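Local atomic coordinates of uncharacterized lipoprotein GfcB (Escherichia coli K12, PDB entry 2IN5), a protein that is of unknown function but, as a homologue of group 4 capsule protein B, is probably a membrane-attached lipoprotein connected with capsule polysaccharide. Residues N73-K78 with S179-G184; W109-L114 with A124-T129; I113-D118 with A185-V190. One frame throughout, in Å; residues are numbered along the deposited sequence.

Contact 1 of 3, residues N73-K78 with S179-G184; sequences NGRLLK and SRQMLG
Gln181 reaches across to Gly74 and Leu76 and binds the backbone there with both ends of its amide. Its NE2 donates to Gly74 O at 2.7 Å, a bond lying in the plane of the Gly74 carbonyl and close to that of the amide itself. In return Leu76 N points almost straight at Gln181 OE1 (3.2 Å, 174° at the hydrogen), although it comes from above the plane of that side-chain carbonyl. The amide thus takes up the backbone C=O and N-H groups on the two sides of Arg75, the pair that one residue of a parallel strand would engage. Gln181 is extended beyond CG, which allows the amide to span the gap.

Arg75 starts out away from the other segment but folds back at its second and third torsions, bringing CD to 3.6 Å from Gln181 OE1. The two side chains cross obliquely, with guanidinium and amide planes 67° apart. Water 1 joins them: it donates to Gln181 OE1 and accepts from Arg75 NH1 (3.2 Å) at the edge of the guanidinium, in its plane. The charge of Arg75 is met mainly elsewhere, by salt bridges to Glu152 and Asp95. Beyond the amide, Leu76 CD2 packs on Leu183 CG at 4.3 Å.

With Gln181 cut back to an alanine, Gly74 O and Leu76 N would probably lose these mates inside the protein, and water 1 the oxygen it donates to here.

The contact lies near the centre of the chain. Strand 75-80 is paired with strand 68-72, where Leu77 and Lys78 form a classic beta bulge opposite Val70. Strand 176-182 runs between strands 161-170 and 189-194, so the amide links two strands that are not neighbours in the sheet order.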
loop_
_atom_site.group_PDB
_atom_site.type_symbol
_atom_site.label_atom_id
_atom_site.label_comp_id
_atom_site.label_asym_id
_atom_site.label_seq_id
_atom_site.Cartn_x
_atom_site.Cartn_y
_atom_site.Cartn_z
ATOM N N ASN A 73 9.421 -4.437 11.444
ATOM C CA ASN A 73 10.616 -4.391 12.273
ATOM C C ASN A 73 11.627 -5.487 11.955
ATOM O O ASN A 73 11.991 -6.298 12.821
ATOM C CB ASN A 73 10.262 -4.429 13.761
ATOM C CG ASN A 73 11.286 -3.687 14.599
ATOM O OD1 ASN A 73 11.843 -2.690 14.147
ATOM N ND2 ASN A 73 11.530 -4.156 15.820
ATOM N N GLY A 74 12.067 -5.498 10.695
ATOM C CA GLY A 74 13.064 -6.454 10.243
ATOM C C GLY A 74 12.575 -7.845 9.897
ATOM O O GLY A 74 13.303 -8.613 9.260
ATOM N N ARG A 75 11.357 -8.175 10.323
ATOM C CA ARG A 75 10.780 -9.488 10.054
ATOM C C ARG A 75 10.146 -9.516 8.676
ATOM O O ARG A 75 9.347 -8.642 8.332
ATOM C CB ARG A 75 9.703 -9.838 11.089
ATOM C CG ARG A 75 9.082 -11.218 10.878
ATOM C CD ARG A 75 10.071 -12.327 11.204
ATOM N NE ARG A 75 10.230 -12.489 12.641
ATOM C CZ ARG A 75 10.992 -13.411 13.223
ATOM N NH1 ARG A 75 11.691 -14.273 12.496
ATOM N NH2 ARG A 75 11.037 -13.480 14.550
ATOM N N LEU A 76 10.493 -10.527 7.892
ATOM C CA LEU A 76 9.933 -10.667 6.557
ATOM C C LEU A 76 8.573 -11.351 6.671
ATOM O O LEU A 76 8.464 -12.465 7.203
ATOM C CB LEU A 76 10.861 -11.495 5.676
ATOM C CG LEU A 76 10.412 -11.532 4.219
ATOM C CD1 LEU A 76 10.406 -10.115 3.641
ATOM C CD2 LEU A 76 11.339 -12.432 3.433
ATOM N N LEU A 77 7.547 -10.664 6.177
ATOM C CA LEU A 77 6.182 -11.166 6.216
ATOM C C LEU A 77 5.603 -11.538 4.855
ATOM O O LEU A 77 4.702 -12.376 4.769
ATOM C CB LEU A 77 5.271 -10.132 6.863
ATOM C CG LEU A 77 5.626 -9.767 8.304
ATOM C CD1 LEU A 77 4.816 -8.563 8.700
ATOM C CD2 LEU A 77 5.373 -10.951 9.248
ATOM N N LYS A 78 6.102 -10.921 3.790
ATOM C CA LYS A 78 5.585 -11.218 2.462
ATOM C C LYS A 78 6.431 -10.573 1.371
ATOM O O LYS A 78 6.995 -9.505 1.577
ATOM C CB LYS A 78 4.138 -10.721 2.366
ATOM C CG LYS A 78 3.405 -11.068 1.080
ATOM C CD LYS A 78 2.090 -10.312 0.992
ATOM C CE LYS A 78 1.450 -10.457 -0.382
ATOM N NZ LYS A 78 0.543 -9.298 -0.684
ATOM N N SER A 179 19.142 -7.593 9.695
ATOM C CA SER A 179 18.533 -8.877 9.992
ATOM C C SER A 179 18.979 -9.947 9.009
ATOM O O SER A 179 19.269 -9.647 7.854
ATOM C CB SER A 179 17.012 -8.750 9.935
ATOM O OG SER A 179 16.593 -8.457 8.615
ATOM N N ARG A 180 19.064 -11.184 9.485
ATOM C CA ARG A 180 19.416 -12.309 8.634
ATOM C C ARG A 180 18.368 -13.377 8.919
ATOM O O ARG A 180 18.225 -13.813 10.064
ATOM C CB ARG A 180 20.801 -12.872 8.961
ATOM C CG ARG A 180 21.935 -11.851 8.941
ATOM C CD ARG A 180 23.175 -12.414 8.262
ATOM N NE ARG A 180 23.459 -13.786 8.672
ATOM C CZ ARG A 180 23.926 -14.144 9.867
ATOM N NH1 ARG A 180 24.176 -13.228 10.796
ATOM N NH2 ARG A 180 24.138 -15.428 10.135
ATOM N N GLN A 181 17.637 -13.794 7.886
ATOM C CA GLN A 181 16.597 -14.811 8.044
ATOM C C GLN A 181 16.336 -15.578 6.760
ATOM O O GLN A 181 16.831 -15.217 5.706
ATOM C CB GLN A 181 15.292 -14.155 8.515
ATOM C CG GLN A 181 14.665 -13.211 7.504
ATOM C CD GLN A 181 13.712 -12.220 8.149
ATOM O OE1 GLN A 181 12.711 -12.596 8.771
ATOM N NE2 GLN A 181 14.026 -10.940 8.011
HETATM N N MSE A 182 15.544 -16.640 6.857
HETATM C CA MSE A 182 15.195 -17.450 5.697
HETATM C C MSE A 182 13.887 -16.953 5.120
HETATM O O MSE A 182 13.057 -16.391 5.835
HETATM C CB MSE A 182 15.038 -18.916 6.098
HETATM C CG MSE A 182 16.311 -19.552 6.581
HETATM SE SE MSE A 182 17.646 -19.660 5.192
HETATM C CE MSE A 182 18.711 -21.095 5.905
ATOM N N LEU A 183 13.691 -17.159 3.825
ATOM C CA LEU A 183 12.451 -16.724 3.205
ATOM C C LEU A 183 11.405 -17.830 3.360
ATOM O O LEU A 183 10.206 -17.571 3.413
ATOM C CB LEU A 183 12.703 -16.382 1.735
ATOM C CG LEU A 183 11.524 -15.936 0.882
ATOM C CD1 LEU A 183 12.028 -15.091 -0.268
ATOM C CD2 LEU A 183 10.770 -17.174 0.369
ATOM N N GLY A 184 11.876 -19.065 3.443
ATOM C CA GLY A 184 10.981 -20.188 3.619
ATOM C C GLY A 184 11.484 -20.956 4.820
ATOM O O GLY A 184 12.237 -20.414 5.630
HETATM O O HOH W 1 11.969 -14.876 9.414
#

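Contact 2 of 3, residues W109-L114 with A124-T129; sequences WTRDIL and ATLSST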
loop_
_atom_site.group_PDB
_atom_site.type_symbol
_atom_site.label_atom_id
_atom_site.label_comp_id
_atom_site.label_asym_id
_atom_site.label_seq_id
_atom_site.Cartn_x
_atom_site.Cartn_y
_atom_site.Cartn_z
ATOM N N TRP A 109 7.962 -18.153 19.862
ATOM C CA TRP A 109 6.935 -17.760 18.905
ATOM C C TRP A 109 6.641 -18.914 17.977
ATOM O O TRP A 109 7.546 -19.597 17.504
ATOM C CB TRP A 109 7.387 -16.544 18.097
ATOM C CG TRP A 109 6.410 -16.111 17.039
ATOM C CD1 TRP A 109 5.052 -16.110 17.130
ATOM C CD2 TRP A 109 6.725 -15.555 15.759
ATOM N NE1 TRP A 109 4.498 -15.581 15.989
ATOM C CE2 TRP A 109 5.505 -15.229 15.131
ATOM C CE3 TRP A 109 7.922 -15.293 15.085
ATOM C CZ2 TRP A 109 5.446 -14.652 13.858
ATOM C CZ3 TRP A 109 7.864 -14.719 13.817
ATOM C CH2 TRP A 109 6.630 -14.404 13.219
ATOM N N THR A 110 5.360 -19.135 17.732
ATOM C CA THR A 110 4.932 -20.216 16.867
ATOM C C THR A 110 4.036 -19.661 15.773
ATOM O O THR A 110 3.125 -18.875 16.032
ATOM C CB THR A 110 4.189 -21.311 17.681
ATOM O OG1 THR A 110 5.146 -22.071 18.431
ATOM C CG2 THR A 110 3.419 -22.251 16.762
ATOM N N ARG A 111 4.317 -20.053 14.538
ATOM C CA ARG A 111 3.527 -19.588 13.411
ATOM C C ARG A 111 3.727 -20.508 12.223
ATOM O O ARG A 111 4.593 -21.389 12.239
ATOM C CB ARG A 111 3.932 -18.156 13.032
ATOM C CG ARG A 111 5.310 -18.012 12.392
ATOM C CD ARG A 111 6.414 -18.441 13.334
ATOM N NE ARG A 111 7.712 -17.960 12.883
ATOM C CZ ARG A 111 8.837 -18.076 13.579
ATOM N NH1 ARG A 111 8.836 -18.661 14.770
ATOM N NH2 ARG A 111 9.970 -17.602 13.084
ATOM N N ASP A 112 2.907 -20.325 11.200
ATOM C CA ASP A 112 3.043 -21.131 9.999
ATOM C C ASP A 112 3.407 -20.167 8.867
ATOM O O ASP A 112 3.068 -18.987 8.923
ATOM C CB ASP A 112 1.725 -21.859 9.670
ATOM C CG ASP A 112 1.295 -22.841 10.757
ATOM O OD1 ASP A 112 2.080 -23.752 11.114
ATOM O OD2 ASP A 112 0.153 -22.706 11.250
ATOM N N ILE A 113 4.122 -20.655 7.861
ATOM C CA ILE A 113 4.472 -19.809 6.724
ATOM C C ILE A 113 4.059 -20.528 5.453
ATOM O O ILE A 113 3.956 -21.757 5.422
ATOM C CB ILE A 113 6.014 -19.481 6.644
ATOM C CG1 ILE A 113 6.836 -20.763 6.569
ATOM C CG2 ILE A 113 6.461 -18.679 7.871
ATOM C CD1 ILE A 113 8.293 -20.500 6.356
ATOM N N LEU A 114 3.818 -19.744 4.408
ATOM C CA LEU A 114 3.427 -20.265 3.108
ATOM C C LEU A 114 4.300 -19.582 2.077
ATOM O O LEU A 114 4.276 -18.362 1.972
ATOM C CB LEU A 114 1.963 -19.928 2.822
ATOM C CG LEU A 114 1.383 -20.365 1.469
ATOM C CD1 LEU A 114 1.449 -21.873 1.315
ATOM C CD2 LEU A 114 -0.035 -19.873 1.369
ATOM N N ALA A 124 4.962 -24.662 6.286
ATOM C CA ALA A 124 5.469 -25.400 7.440
ATOM C C ALA A 124 5.174 -24.703 8.762
ATOM O O ALA A 124 4.866 -23.518 8.792
ATOM C CB ALA A 124 6.969 -25.630 7.289
ATOM N N THR A 125 5.251 -25.451 9.855
ATOM C CA THR A 125 4.991 -24.877 11.161
ATOM C C THR A 125 6.314 -24.592 11.848
ATOM O O THR A 125 7.092 -25.506 12.135
ATOM C CB THR A 125 4.143 -25.812 12.024
ATOM O OG1 THR A 125 2.892 -26.044 11.368
ATOM C CG2 THR A 125 3.873 -25.181 13.391
ATOM N N LEU A 126 6.564 -23.310 12.095
ATOM C CA LEU A 126 7.804 -22.879 12.717
ATOM C C LEU A 126 7.659 -22.447 14.158
ATOM O O LEU A 126 6.733 -21.721 14.532
ATOM C CB LEU A 126 8.420 -21.719 11.934
ATOM C CG LEU A 126 8.991 -21.952 10.536
ATOM C CD1 LEU A 126 7.887 -22.327 9.568
ATOM C CD2 LEU A 126 9.676 -20.678 10.076
ATOM N N SER A 127 8.607 -22.898 14.962
ATOM C CA SER A 127 8.649 -22.551 16.368
ATOM C C SER A 127 10.082 -22.128 16.661
ATOM O O SER A 127 11.030 -22.832 16.313
ATOM C CB SER A 127 8.248 -23.756 17.223
ATOM O OG SER A 127 8.997 -24.901 16.863
ATOM N N SER A 128 10.240 -20.968 17.286
ATOM C CA SER A 128 11.572 -20.458 17.598
ATOM C C SER A 128 11.673 -19.843 18.983
ATOM O O SER A 128 10.667 -19.536 19.625
ATOM C CB SER A 128 11.985 -19.397 16.578
ATOM O OG SER A 128 11.149 -18.255 16.680
ATOM N N THR A 129 12.911 -19.659 19.428
ATOM C CA THR A 129 13.188 -19.053 20.721
ATOM C C THR A 129 14.305 -18.032 20.536
ATOM O O THR A 129 15.291 -18.290 19.841
ATOM C CB THR A 129 13.624 -20.112 21.770
ATOM O OG1 THR A 129 14.908 -20.640 21.419
ATOM C CG2 THR A 129 12.617 -21.249 21.828
#
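Trp109, Arg111 and Ile113 are the hydrogen-bonded partners of Ser128, Leu126 and Ala124 in an antiparallel hairpin formed by strands 108-117 and 120-140. The segment axes approach to 4.7 Å, and their directions differ by 151°. Thr110 with Ser127 and Asp112 with Thr125 make the non-hydrogen-bonded pairs between them. Each hydrogen-bonded pair carries both of its N-H to O bonds, as at Arg111 N to Leu126 O (2.9 Å) and Leu126 N to Arg111 O (2.8 Å).

On the face that bears Trp109, Arg111 and Leu126, the guanidinium of Arg111 is held between two side chains. Trp109 CE3 lies 3.3 Å from its plane on one face, over the centre, while Leu126 CB covers the opposite face nearer the rim. Arg111 CD sits in turn over the middle of the indole. CG of Arg111 lies between the backbone N and the carbonyl carbon (chi1 70°) and the chain bends at the next bond, which carries the guanidinium toward Ser128. There NH1 donates to Ser128 OG (3.0 Å, 158°) close to the guanidinium plane, and adds a weak bond to Trp109 O. Farther along this face Ile113 CG1 meets Leu126 CD1 at 3.5 Å, the two side chains at about a right angle.

On the other face Asp112 and Thr125 lie side by side, and Thr125 OG1 donates to Asp112 OD1; the 2.4 Å separation is doubtfully short.

The two faces therefore differ in chemistry. One carries small polar groups and a carboxylate, with Thr110 and Thr125 exposed. The other buries a cation between an indole and an aliphatic chain, and Glu152 probably helps to balance it, accepting from Ser128 OG and forming a long, weak ion pair with Arg111.

Contact 3 of 3, residues I113-D118 with A185-V190; sequences ILWSED and AGVIPV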
loop_
_atom_site.group_PDB
_atom_site.type_symbol
_atom_site.label_atom_id
_atom_site.label_comp_id
_atom_site.label_asym_id
_atom_site.label_seq_id
_atom_site.Cartn_x
_atom_site.Cartn_y
_atom_site.Cartn_z
ATOM N N ILE A 113 4.122 -20.655 7.861
ATOM C CA ILE A 113 4.472 -19.809 6.724
ATOM C C ILE A 113 4.059 -20.528 5.453
ATOM O O ILE A 113 3.956 -21.757 5.422
ATOM C CB ILE A 113 6.014 -19.481 6.644
ATOM C CG1 ILE A 113 6.836 -20.763 6.569
ATOM C CG2 ILE A 113 6.461 -18.679 7.871
ATOM C CD1 ILE A 113 8.293 -20.500 6.356
ATOM N N LEU A 114 3.818 -19.744 4.408
ATOM C CA LEU A 114 3.427 -20.265 3.108
ATOM C C LEU A 114 4.300 -19.582 2.077
ATOM O O LEU A 114 4.276 -18.362 1.972
ATOM C CB LEU A 114 1.963 -19.928 2.822
ATOM C CG LEU A 114 1.383 -20.365 1.469
ATOM C CD1 LEU A 114 1.449 -21.873 1.315
ATOM C CD2 LEU A 114 -0.035 -19.873 1.369
ATOM N N TRP A 115 5.069 -20.344 1.315
ATOM C CA TRP A 115 5.918 -19.717 0.312
ATOM C C TRP A 115 5.960 -20.532 -0.986
ATOM O O TRP A 115 5.711 -21.737 -0.979
ATOM C CB TRP A 115 7.319 -19.527 0.897
ATOM C CG TRP A 115 8.186 -20.744 0.894
ATOM C CD1 TRP A 115 9.159 -21.045 -0.012
ATOM C CD2 TRP A 115 8.168 -21.826 1.836
ATOM N NE1 TRP A 115 9.750 -22.246 0.303
ATOM C CE2 TRP A 115 9.164 -22.747 1.434
ATOM C CE3 TRP A 115 7.410 -22.107 2.983
ATOM C CZ2 TRP A 115 9.422 -23.922 2.129
ATOM C CZ3 TRP A 115 7.662 -23.276 3.678
ATOM C CH2 TRP A 115 8.664 -24.173 3.248
ATOM N N SER A 116 6.252 -19.879 -2.104
ATOM C CA SER A 116 6.327 -20.596 -3.367
ATOM C C SER A 116 7.777 -20.907 -3.712
ATOM O O SER A 116 8.672 -20.105 -3.471
ATOM C CB SER A 116 5.681 -19.787 -4.492
ATOM O OG SER A 116 6.396 -18.609 -4.785
ATOM N N GLU A 117 7.999 -22.088 -4.272
ATOM C CA GLU A 117 9.332 -22.525 -4.653
ATOM C C GLU A 117 9.223 -23.202 -6.022
ATOM O O GLU A 117 8.713 -24.318 -6.134
ATOM C CB GLU A 117 9.863 -23.495 -3.594
ATOM C CG GLU A 117 11.356 -23.764 -3.651
ATOM C CD GLU A 117 11.898 -24.254 -2.321
ATOM O OE1 GLU A 117 13.106 -24.575 -2.240
ATOM O OE2 GLU A 117 11.115 -24.310 -1.349
ATOM N N ASP A 118 9.701 -22.511 -7.055
ATOM C CA ASP A 118 9.637 -23.007 -8.430
ATOM C C ASP A 118 8.166 -23.116 -8.818
ATOM O O ASP A 118 7.735 -24.096 -9.425
ATOM C CB ASP A 118 10.322 -24.373 -8.554
ATOM C CG ASP A 118 11.829 -24.295 -8.341
ATOM O OD1 ASP A 118 12.472 -25.357 -8.223
ATOM O OD2 ASP A 118 12.373 -23.172 -8.294
ATOM N N ALA A 185 11.078 -22.213 4.945
ATOM C CA ALA A 185 11.521 -23.032 6.060
ATOM C C ALA A 185 12.981 -23.438 5.855
ATOM O O ALA A 185 13.280 -24.359 5.093
ATOM C CB ALA A 185 10.642 -24.262 6.183
ATOM N N GLY A 186 13.886 -22.732 6.527
ATOM C CA GLY A 186 15.305 -23.030 6.416
ATOM C C GLY A 186 15.862 -22.964 5.004
ATOM O O GLY A 186 16.884 -23.587 4.710
ATOM N N VAL A 187 15.204 -22.200 4.137
ATOM C CA VAL A 187 15.624 -22.053 2.745
ATOM C C VAL A 187 15.516 -20.600 2.270
ATOM O O VAL A 187 14.695 -19.831 2.780
ATOM C CB VAL A 187 14.749 -22.939 1.802
ATOM C CG1 VAL A 187 14.805 -24.399 2.240
ATOM C CG2 VAL A 187 13.310 -22.444 1.806
ATOM N N ILE A 188 16.347 -20.244 1.290
ATOM C CA ILE A 188 16.389 -18.908 0.695
ATOM C C ILE A 188 16.744 -17.786 1.675
ATOM O O ILE A 188 15.896 -16.976 2.061
ATOM C CB ILE A 188 15.065 -18.560 0.008
ATOM C CG1 ILE A 188 14.718 -19.639 -1.016
ATOM C CG2 ILE A 188 15.189 -17.214 -0.705
ATOM C CD1 ILE A 188 13.372 -19.438 -1.691
ATOM N N PRO A 189 18.030 -17.702 2.057
ATOM C CA PRO A 189 18.507 -16.685 2.991
ATOM C C PRO A 189 18.306 -15.261 2.508
ATOM O O PRO A 189 18.531 -14.936 1.342
ATOM C CB PRO A 189 19.972 -17.065 3.191
ATOM C CG PRO A 189 20.344 -17.665 1.883
ATOM C CD PRO A 189 19.150 -18.506 1.536
ATOM N N VAL A 190 17.867 -14.422 3.435
ATOM C CA VAL A 190 17.596 -13.029 3.161
ATOM C C VAL A 190 18.375 -12.164 4.140
ATOM O O VAL A 190 18.385 -12.429 5.343
ATOM C CB VAL A 190 16.089 -12.739 3.316
ATOM C CG1 VAL A 190 15.797 -11.277 3.037
ATOM C CG2 VAL A 190 15.296 -13.631 2.381
#
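Trp115 and Ala185 make the closest van der Waals contact, the turn before strand 189-194 being laid against strand 108-117. The backbone N of Ala185 stands 3.5 Å above one face of the indole, displaced toward its rim. Its methyl, CB, touches the far end of the six-membered ring at CH2, also at 3.5 Å. Chi1 of 80° sets Trp115 CG between its backbone N and carbonyl carbon, and the ring is thereby presented to the turn. Val187 follows two residues on and crosses the indole at about a right angle. Its CG2 approaches the pyrrole side, 3.9 Å from Trp115 NE1 and 4.2 Å from CZ2. Ile113, on the same side of its strand as Trp115, extends the apolar surface: its CD1 lies 4.4 Å from Ala185 CB.

The polar interaction belongs to one segment. Trp115 NE1 donates to Glu117 OE2 (3.0 Å, 147° at the hydrogen), tilted 20° from the indole plane and meeting the oxygen from above the carboxylate plane. Trp115 and Glu117, two apart on the extended chain, project to the same side, which lets the carboxylate reach the ring nitrogen. Val187 CG2 lies 4.3 Å from Glu117 OE2, so this methyl borders both partners of the bond.

Trp115 also touches Arg122, and Ala185 touches Ala124 of the partner hairpin strand. The contact joins the later part of strand 108-117 to the connection between strands 176-182 and 189-194.

Between the two segments the attraction is mostly van der Waals, and the Ala185 N-H, directed into the indole face, probably adds a weak polar attraction to the ring electrons. The bond to Glu117 is likely to fix the rotation of the indole and satisfy its one N-H, leaving the carbon-rich face for the turn.

Overall arrangement
From the N terminus, residues 73-78 come first and are met by residues 179-184 a hundred residues later, so contact 1 closes a long, helix-free loop. Inside it, 109-114 pairs with 124-129 across the hairpin, nine residues further on: contact 2 is local and nested within contact 1. Contact 3 sets out from the same strand, sharing Ile113 and Leu114 with contact 2, but ends at 185-190, past the close of contact 1; contacts 1 and 3 therefore cross. They converge where Ile113 CD1 packs on Gly184, while Arg75 packs on Trp109 between contacts 1 and 2. Together they tie the hairpin to strand 75-80 and the C-terminal strands.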